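Local coordinates for Low temperature requirement C protein (Listeria monocytogenes, PDB 1Y9I) that probably acts as a phosphatidylglycerophosphatase, a lipid phosphatase, and binds a calcium and a magnesium ion side by side in a helical, tetrameric assembly, at residues 15-20 / 68-73; 93-98 / 140-145. All blocks are in the same frame, centred on the assembly; numbering follows the deposited sequence.

Overall arrangement
Both contacts are buried, yet they differ sharply in chemistry. Interaction 1 joins helix 9-20 to helix 59-76 mainly by apolar contacts, with no hydrogen bond between its two segments. Interaction 2 brings the start of helix 97-106 and the loop before it against residues 140-145, which lead into helix 143-160, and most of its chemistry is metal coordination by carboxylates and backbone carbonyls. The centres of interactions 1 and 2 lie about 14 Å apart. Helix 59-76 links them: Asp72, one turn after Gly68, probably receives hydrogen bonds from the backbone N-H groups of Phe142 and Leu143. Each contact also touches the second subunit of the tetramer.

Interaction 1 of 2, residues 15-20 / 68-73; sequences RSWLIE and GIQLDV
Trp17 reaches from helix 9-20 across to helix 59-76 and lays its indole over Ile69. The main interaction is a CH-pi contact: the CG2 methyl of Ile69 stands over one face of the ring system, 3.6 Å from the centroid of the five-membered ring of Trp17 and only 15° off the ring normal. Between these two residues the nearest pair is Trp17 CE2 and Ile69 CG2, 3.5 Å apart. In Ile69 this methyl lies opposite the backbone N across the first torsion while CG1 swings the other way (chi1 -65°), which lets the two branches take different partners: CG2 presses on the indole, and CD1 at the end of the other arm lies 4.2 Å from Leu18 CD2, the two side chains meeting nearly at right angles.

The segment axes are 11.2 Å apart at their closest and run at 40° to each other, a spacing that the large indole bridges. This is helix-helix packing within an all-helical bundle, with the N-terminal helix 9-20 laid across the side of helix 59-76.

Van der Waals contacts complete the interface at the far end of the six-membered ring. Trp17 CH2 comes obliquely to within 3.4 Å of Gln70 CA, a contact with the backbone as well as the side chain, since the same carbon is 3.7 Å from Gln70 CB. One turn after Ile69, Val73 offers its CG2 methyl obliquely to Trp17 CZ2 at 4.0 Å.

Around the contact, Val81 of the second subunit packs on both Trp17 and Gln70, which puts this part of the contact at a subunit boundary. Lys13, one turn earlier on helix 9-20, makes a cation-pi interaction with Trp17, and Leu56 of helix 45-56 packs against Leu18.

Interaction 2 of 2, residues 93-98 / 140-145; sequences GLYGVD and HTFLDD. With MG (magnesium ion), chain F; CA (calcium ion), chain E.
Asp98 meets Thr141 and Asp145 around a magnesium ion, and its carboxylate also bridges to a calcium ion. Asp98 OD2 binds the magnesium at 2.0 Å and also reaches the calcium, while Asp98 OD1 holds the calcium at 2.4 Å. With CG between the backbone N and the carbonyl carbon (chi1 46°), the carboxylate is directed to the pair of ions. Segment 140-145 supplies three more magnesium ligands: Thr141 O, Asp145 OD2 at 2.1 Å and, more loosely, Asp144 OD1 at 2.5 Å; waters 3 and 6 complete six. The calcium also takes Tyr95 O and three waters, with Glu99 contributing to its site.

Aromatic packing lies beside the metals. Asp98 CB sits over one face of the Phe142 ring, 3.9 Å from its centroid, in a CH-pi contact. Phe142 CZ meets the edge of the Tyr95 ring, in its plane, 3.4 Å from Tyr95 OH; the two side chains cross at about a right angle, and the Tyr95 hydroxyl is hydrogen-bonded to Thr67 of the second subunit.

Among hydrogen bonds, water 2 donates to both Asp98 O and Phe142 O, tying the two backbones together.

Asp98 OD2 and Asp145 OD2 approach to 2.6 Å, with their carboxylate planes 65° apart, a closeness between acidic oxygens that the shared magnesium probably makes tolerable. Such a binuclear, water-bearing centre is consistent with metal-dependent phosphate-ester chemistry.

Interaction 1 of 2, residues 15-20 / 68-73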
ATOM      1  N   ARG A  15      20.214  14.086  -0.072  1.00 26.70           N
ATOM      2  CA  ARG A  15      21.498  13.472   0.244  1.00 28.31           C
ATOM      3  C   ARG A  15      22.235  14.166   1.390  1.00 28.81           C
ATOM      4  O   ARG A  15      22.701  13.510   2.321  1.00 27.76           O
ATOM      5  CB  ARG A  15      22.386  13.451  -1.002  1.00 28.21           C
ATOM      6  CG  ARG A  15      21.907  12.512  -2.106  1.00 29.85           C
ATOM      7  CD  ARG A  15      22.770  12.669  -3.350  1.00 30.01           C
ATOM      8  NE  ARG A  15      22.437  11.719  -4.412  1.00 30.81           N
ATOM      9  CZ  ARG A  15      22.771  10.431  -4.398  1.00 30.07           C
ATOM     10  NH1 ARG A  15      23.453   9.929  -3.376  1.00 29.09           N
ATOM     11  NH2 ARG A  15      22.426   9.645  -5.411  1.00 30.43           N
ATOM     12  N   SER A  16      22.336  15.491   1.327  1.00 30.22           N
ATOM     13  CA  SER A  16      23.033  16.242   2.365  1.00 31.02           C
ATOM     14  C   SER A  16      22.328  16.194   3.715  1.00 30.94           C
ATOM     15  O   SER A  16      22.981  16.202   4.760  1.00 29.11           O
ATOM     16  CB  SER A  16      23.229  17.703   1.933  1.00 32.19           C
ATOM     17  OG  SER A  16      21.990  18.359   1.742  1.00 34.48           O
ATOM     18  N   TRP A  17      20.999  16.139   3.704  1.00 30.54           N
ATOM     19  CA  TRP A  17      20.265  16.098   4.959  1.00 30.77           C
ATOM     20  C   TRP A  17      20.468  14.756   5.653  1.00 28.97           C
ATOM     21  O   TRP A  17      20.594  14.698   6.873  1.00 27.37           O
ATOM     22  CB  TRP A  17      18.771  16.359   4.738  1.00 33.87           C
ATOM     23  CG  TRP A  17      18.154  17.165   5.856  1.00 36.76           C
ATOM     24  CD1 TRP A  17      18.774  17.587   6.999  1.00 37.98           C
ATOM     25  CD2 TRP A  17      16.811  17.658   5.926  1.00 38.48           C
ATOM     26  NE1 TRP A  17      17.906  18.314   7.773  1.00 37.46           N
ATOM     27  CE2 TRP A  17      16.691  18.374   7.140  1.00 39.00           C
ATOM     28  CE3 TRP A  17      15.695  17.568   5.082  1.00 38.43           C
ATOM     29  CZ2 TRP A  17      15.501  18.997   7.534  1.00 39.09           C
ATOM     30  CZ3 TRP A  17      14.508  18.187   5.472  1.00 39.94           C
ATOM     31  CH2 TRP A  17      14.424  18.893   6.690  1.00 39.64           C
ATOM     32  N   LEU A  18      20.489  13.676   4.875  1.00 27.08           N
ATOM     33  CA  LEU A  18      20.717  12.353   5.443  1.00 27.51           C
ATOM     34  C   LEU A  18      22.068  12.376   6.161  1.00 27.61           C
ATOM     35  O   LEU A  18      22.179  11.979   7.325  1.00 26.32           O
ATOM     36  CB  LEU A  18      20.744  11.285   4.343  1.00 28.07           C
ATOM     37  CG  LEU A  18      19.417  10.683   3.878  1.00 28.98           C
ATOM     38  CD1 LEU A  18      19.639   9.838   2.630  1.00 27.84           C
ATOM     39  CD2 LEU A  18      18.823   9.836   4.996  1.00 28.83           C
ATOM     40  N   ILE A  19      23.088  12.852   5.451  1.00 27.45           N
ATOM     41  CA  ILE A  19      24.444  12.937   5.991  1.00 30.98           C
ATOM     42  C   ILE A  19      24.474  13.826   7.229  1.00 31.59           C
ATOM     43  O   ILE A  19      25.111  13.491   8.228  1.00 33.25           O
ATOM     44  CB  ILE A  19      25.425  13.484   4.926  1.00 31.15           C
ATOM     45  CG1 ILE A  19      25.553  12.465   3.788  1.00 31.18           C
ATOM     46  CG2 ILE A  19      26.789  13.778   5.561  1.00 32.63           C
ATOM     47  CD1 ILE A  19      26.367  12.937   2.606  1.00 32.67           C
ATOM     48  N   GLU A  20      23.773  14.951   7.161  1.00 32.34           N
ATOM     49  CA  GLU A  20      23.700  15.877   8.282  1.00 32.51           C
ATOM     50  C   GLU A  20      23.071  15.205   9.503  1.00 31.56           C
ATOM     51  O   GLU A  20      23.403  15.535  10.646  1.00 30.83           O
ATOM     52  CB  GLU A  20      22.889  17.114   7.877  1.00 35.27           C
ATOM     53  CG  GLU A  20      22.522  18.038   9.025  1.00 39.87           C
ATOM     54  CD  GLU A  20      21.890  19.334   8.551  1.00 41.08           C
ATOM     55  OE1 GLU A  20      21.307  20.054   9.388  1.00 43.82           O
ATOM     56  OE2 GLU A  20      21.981  19.640   7.343  1.00 42.95           O
ATOM     57  N   GLY A  68      10.050  13.224   5.839  1.00 15.81           N
ATOM     58  CA  GLY A  68      10.286  12.550   7.105  1.00 17.83           C
ATOM     59  C   GLY A  68      11.294  13.230   8.018  1.00 18.63           C
ATOM     60  O   GLY A  68      11.017  13.443   9.204  1.00 18.31           O
ATOM     61  N   ILE A  69      12.467  13.562   7.483  1.00 18.54           N
ATOM     62  CA  ILE A  69      13.496  14.219   8.288  1.00 18.89           C
ATOM     63  C   ILE A  69      12.989  15.571   8.787  1.00 19.16           C
ATOM     64  O   ILE A  69      13.260  15.967   9.921  1.00 20.13           O
ATOM     65  CB  ILE A  69      14.793  14.436   7.485  1.00 18.56           C
ATOM     66  CG1 ILE A  69      15.409  13.083   7.109  1.00 19.52           C
ATOM     67  CG2 ILE A  69      15.790  15.241   8.319  1.00 19.92           C
ATOM     68  CD1 ILE A  69      16.711  13.188   6.324  1.00 19.22           C
ATOM     69  N   GLN A  70      12.237  16.268   7.942  1.00 19.99           N
ATOM     70  CA  GLN A  70      11.685  17.570   8.311  1.00 20.57           C
ATOM     71  C   GLN A  70      10.852  17.456   9.583  1.00 20.77           C
ATOM     72  O   GLN A  70      10.942  18.305  10.473  1.00 18.69           O
ATOM     73  CB  GLN A  70      10.807  18.118   7.185  1.00 22.87           C
ATOM     74  CG  GLN A  70      10.120  19.443   7.510  1.00 22.02           C
ATOM     75  CD  GLN A  70      11.108  20.572   7.765  1.00 25.09           C
ATOM     76  OE1 GLN A  70      11.690  20.681   8.850  1.00 28.24           O
ATOM     77  NE2 GLN A  70      11.310  21.412   6.760  1.00 21.09           N
ATOM     78  N   LEU A  71      10.036  16.407   9.661  1.00 21.30           N
ATOM     79  CA  LEU A  71       9.197  16.185  10.827  1.00 19.88           C
ATOM     80  C   LEU A  71      10.025  15.849  12.067  1.00 21.22           C
ATOM     81  O   LEU A  71       9.729  16.340  13.160  1.00 24.65           O
ATOM     82  CB  LEU A  71       8.162  15.082  10.539  1.00 19.80           C
ATOM     83  CG  LEU A  71       7.027  15.491   9.584  1.00 19.69           C
ATOM     84  CD1 LEU A  71       6.196  14.260   9.175  1.00 16.26           C
ATOM     85  CD2 LEU A  71       6.142  16.530  10.263  1.00 21.01           C
ATOM     86  N   ASP A  72      11.057  15.020  11.911  1.00 20.57           N
ATOM     87  CA  ASP A  72      11.922  14.673  13.044  1.00 20.88           C
ATOM     88  C   ASP A  72      12.558  15.924  13.643  1.00 22.48           C
ATOM     89  O   ASP A  72      12.577  16.112  14.866  1.00 22.11           O
ATOM     90  CB  ASP A  72      13.068  13.756  12.606  1.00 22.10           C
ATOM     91  CG  ASP A  72      12.618  12.352  12.303  1.00 20.87           C
ATOM     92  OD1 ASP A  72      11.497  11.987  12.709  1.00 24.64           O
ATOM     93  OD2 ASP A  72      13.405  11.610  11.671  1.00 25.43           O
ATOM     94  N   VAL A  73      13.111  16.748  12.759  1.00 23.22           N
ATOM     95  CA  VAL A  73      13.789  17.985  13.132  1.00 25.56           C
ATOM     96  C   VAL A  73      12.848  18.948  13.843  1.00 26.57           C
ATOM     97  O   VAL A  73      13.218  19.567  14.841  1.00 28.86           O
ATOM     98  CB  VAL A  73      14.400  18.658  11.880  1.00 26.24           C
ATOM     99  CG1 VAL A  73      14.989  20.022  12.235  1.00 28.02           C
ATOM    100  CG2 VAL A  73      15.482  17.759  11.292  1.00 27.31           C
TER

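Interaction 2 of 2, residues 93-98 / 140-145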
ATOM      1  N   GLY A  93       4.414   3.999  19.985  1.00 24.09           N
ATOM      2  CA  GLY A  93       4.222   2.735  19.296  1.00 24.78           C
ATOM      3  C   GLY A  93       3.006   2.647  18.394  1.00 23.25           C
ATOM      4  O   GLY A  93       3.029   1.930  17.389  1.00 24.06           O
ATOM      5  N   LEU A  94       1.937   3.363  18.728  1.00 21.76           N
ATOM      6  CA  LEU A  94       0.738   3.300  17.903  1.00 21.38           C
ATOM      7  C   LEU A  94       0.677   4.348  16.790  1.00 20.52           C
ATOM      8  O   LEU A  94      -0.322   4.451  16.080  1.00 21.32           O
ATOM      9  CB  LEU A  94      -0.511   3.371  18.788  1.00 22.71           C
ATOM     10  CG  LEU A  94      -0.602   2.233  19.818  1.00 22.99           C
ATOM     11  CD1 LEU A  94      -1.923   2.319  20.565  1.00 24.28           C
ATOM     12  CD2 LEU A  94      -0.487   0.878  19.115  1.00 23.79           C
ATOM     13  N   TYR A  95       1.747   5.120  16.639  1.00 18.14           N
ATOM     14  CA  TYR A  95       1.818   6.123  15.579  1.00 17.80           C
ATOM     15  C   TYR A  95       2.509   5.414  14.409  1.00 17.78           C
ATOM     16  O   TYR A  95       3.684   5.033  14.500  1.00 16.71           O
ATOM     17  CB  TYR A  95       2.657   7.316  16.029  1.00 16.70           C
ATOM     18  CG  TYR A  95       2.804   8.408  14.989  1.00 17.19           C
ATOM     19  CD1 TYR A  95       1.760   9.298  14.719  1.00 16.25           C
ATOM     20  CD2 TYR A  95       4.005   8.572  14.295  1.00 16.86           C
ATOM     21  CE1 TYR A  95       1.916  10.331  13.778  1.00 16.12           C
ATOM     22  CE2 TYR A  95       4.170   9.597  13.362  1.00 15.94           C
ATOM     23  CZ  TYR A  95       3.127  10.474  13.108  1.00 16.85           C
ATOM     24  OH  TYR A  95       3.320  11.496  12.188  1.00 14.96           O
ATOM     25  N   GLY A  96       1.784   5.234  13.315  1.00 17.14           N
ATOM     26  CA  GLY A  96       2.370   4.532  12.186  1.00 17.57           C
ATOM     27  C   GLY A  96       2.573   5.335  10.920  1.00 18.21           C
ATOM     28  O   GLY A  96       2.749   4.753   9.850  1.00 17.19           O
ATOM     29  N   VAL A  97       2.561   6.661  11.019  1.00 16.36           N
ATOM     30  CA  VAL A  97       2.740   7.477   9.832  1.00 15.99           C
ATOM     31  C   VAL A  97       4.176   7.358   9.318  1.00 14.35           C
ATOM     32  O   VAL A  97       4.407   7.432   8.111  1.00 16.53           O
ATOM     33  CB  VAL A  97       2.369   8.969  10.099  1.00 16.70           C
ATOM     34  CG1 VAL A  97       2.564   9.794   8.834  1.00 18.84           C
ATOM     35  CG2 VAL A  97       0.912   9.062  10.544  1.00 18.73           C
ATOM     36  N   ASP A  98       5.137   7.148  10.223  1.00 14.14           N
ATOM     37  CA  ASP A  98       6.527   7.001   9.805  1.00 15.46           C
ATOM     38  C   ASP A  98       6.717   5.718   8.989  1.00 16.69           C
ATOM     39  O   ASP A  98       7.484   5.699   8.027  1.00 17.98           O
ATOM     40  CB  ASP A  98       7.500   7.043  11.011  1.00 16.80           C
ATOM     41  CG  ASP A  98       7.060   6.178  12.186  1.00 19.36           C
ATOM     42  OD1 ASP A  98       5.888   6.264  12.608  1.00 16.72           O
ATOM     43  OD2 ASP A  98       7.910   5.421  12.712  1.00 20.49           O
ATOM     44  N   HIS A 140      14.437  10.480  15.804  1.00 22.04           N
ATOM     45  CA  HIS A 140      14.666   9.795  14.534  1.00 22.33           C
ATOM     46  C   HIS A 140      13.470   8.911  14.203  1.00 21.39           C
ATOM     47  O   HIS A 140      13.606   7.867  13.563  1.00 22.23           O
ATOM     48  CB  HIS A 140      15.934   8.939  14.620  1.00 23.53           C
ATOM     49  CG  HIS A 140      17.192   9.736  14.785  1.00 26.18           C
ATOM     50  ND1 HIS A 140      17.695  10.549  13.792  1.00 27.60           N
ATOM     51  CD2 HIS A 140      18.049   9.843  15.830  1.00 27.21           C
ATOM     52  CE1 HIS A 140      18.808  11.122  14.217  1.00 28.93           C
ATOM     53  NE2 HIS A 140      19.044  10.710  15.449  1.00 28.31           N
ATOM     54  N   THR A 141      12.302   9.344  14.654  1.00 20.17           N
ATOM     55  CA  THR A 141      11.058   8.629  14.442  1.00 18.08           C
ATOM     56  C   THR A 141      10.828   8.298  12.965  1.00 17.90           C
ATOM     57  O   THR A 141      10.416   7.188  12.626  1.00 17.20           O
ATOM     58  CB  THR A 141       9.889   9.460  14.986  1.00 21.11           C
ATOM     59  OG1 THR A 141      10.069   9.633  16.400  1.00 22.78           O
ATOM     60  CG2 THR A 141       8.558   8.772  14.721  1.00 17.43           C
ATOM     61  N   PHE A 142      11.096   9.256  12.089  1.00 17.64           N
ATOM     62  CA  PHE A 142      10.914   9.030  10.656  1.00 17.58           C
ATOM     63  C   PHE A 142      12.174   8.508   9.977  1.00 17.73           C
ATOM     64  O   PHE A 142      12.103   7.679   9.068  1.00 18.74           O
ATOM     65  CB  PHE A 142      10.481  10.320   9.974  1.00 18.57           C
ATOM     66  CG  PHE A 142       9.048  10.654  10.194  1.00 19.60           C
ATOM     67  CD1 PHE A 142       8.078  10.212   9.301  1.00 20.74           C
ATOM     68  CD2 PHE A 142       8.652  11.366  11.325  1.00 20.35           C
ATOM     69  CE1 PHE A 142       6.730  10.469   9.532  1.00 19.96           C
ATOM     70  CE2 PHE A 142       7.303  11.627  11.565  1.00 19.47           C
ATOM     71  CZ  PHE A 142       6.343  11.177  10.667  1.00 19.71           C
ATOM     72  N   LEU A 143      13.329   8.987  10.420  1.00 19.22           N
ATOM     73  CA  LEU A 143      14.583   8.572   9.814  1.00 18.69           C
ATOM     74  C   LEU A 143      14.909   7.086   9.953  1.00 19.33           C
ATOM     75  O   LEU A 143      15.492   6.500   9.030  1.00 18.61           O
ATOM     76  CB  LEU A 143      15.743   9.409  10.359  1.00 19.35           C
ATOM     77  CG  LEU A 143      17.100   9.112   9.705  1.00 21.58           C
ATOM     78  CD1 LEU A 143      16.993   9.262   8.194  1.00 21.72           C
ATOM     79  CD2 LEU A 143      18.156  10.059  10.257  1.00 20.82           C
ATOM     80  N   ASP A 144      14.562   6.466  11.082  1.00 18.65           N
ATOM     81  CA  ASP A 144      14.869   5.041  11.208  1.00 20.60           C
ATOM     82  C   ASP A 144      14.150   4.224  10.133  1.00 20.06           C
ATOM     83  O   ASP A 144      14.754   3.330   9.529  1.00 19.05           O
ATOM     84  CB  ASP A 144      14.556   4.492  12.615  1.00 24.05           C
ATOM     85  CG  ASP A 144      13.179   4.867  13.124  1.00 26.81           C
ATOM     86  OD1 ASP A 144      12.279   5.167  12.313  1.00 29.97           O
ATOM     87  OD2 ASP A 144      12.996   4.840  14.361  1.00 31.48           O
ATOM     88  N   ASP A 145      12.880   4.540   9.879  1.00 20.18           N
ATOM     89  CA  ASP A 145      12.101   3.844   8.851  1.00 21.02           C
ATOM     90  C   ASP A 145      12.671   4.146   7.472  1.00 19.30           C
ATOM     91  O   ASP A 145      12.755   3.267   6.611  1.00 20.89           O
ATOM     92  CB  ASP A 145      10.641   4.305   8.861  1.00 21.52           C
ATOM     93  CG  ASP A 145       9.962   4.064  10.179  1.00 27.22           C
ATOM     94  OD1 ASP A 145       9.637   2.899  10.478  1.00 26.91           O
ATOM     95  OD2 ASP A 145       9.753   5.049  10.916  1.00 30.17           O
TER
HETATM   96 MG    MG F 601       9.902   5.268  13.046  1.00 25.06          MG
HETATM   97 CA    CA E 501       5.943   4.373  14.146  1.00 18.13          CA
HETATM   98  O   HOH W   1       5.057   2.520  15.523  1.00 22.66           O
HETATM   99  O   HOH W   2       9.735   7.540   7.587  1.00 21.15           O
HETATM  100  O   HOH W   3      10.548   5.152  14.910  1.00 28.45           O
HETATM  101  O   HOH W   4       8.045   3.537  15.246  1.00 22.45           O
HETATM  102  O   HOH W   5       6.254   5.923  15.944  1.00 19.22           O
HETATM  103  O   HOH W   6       9.750   3.199  12.920  1.00 25.28           O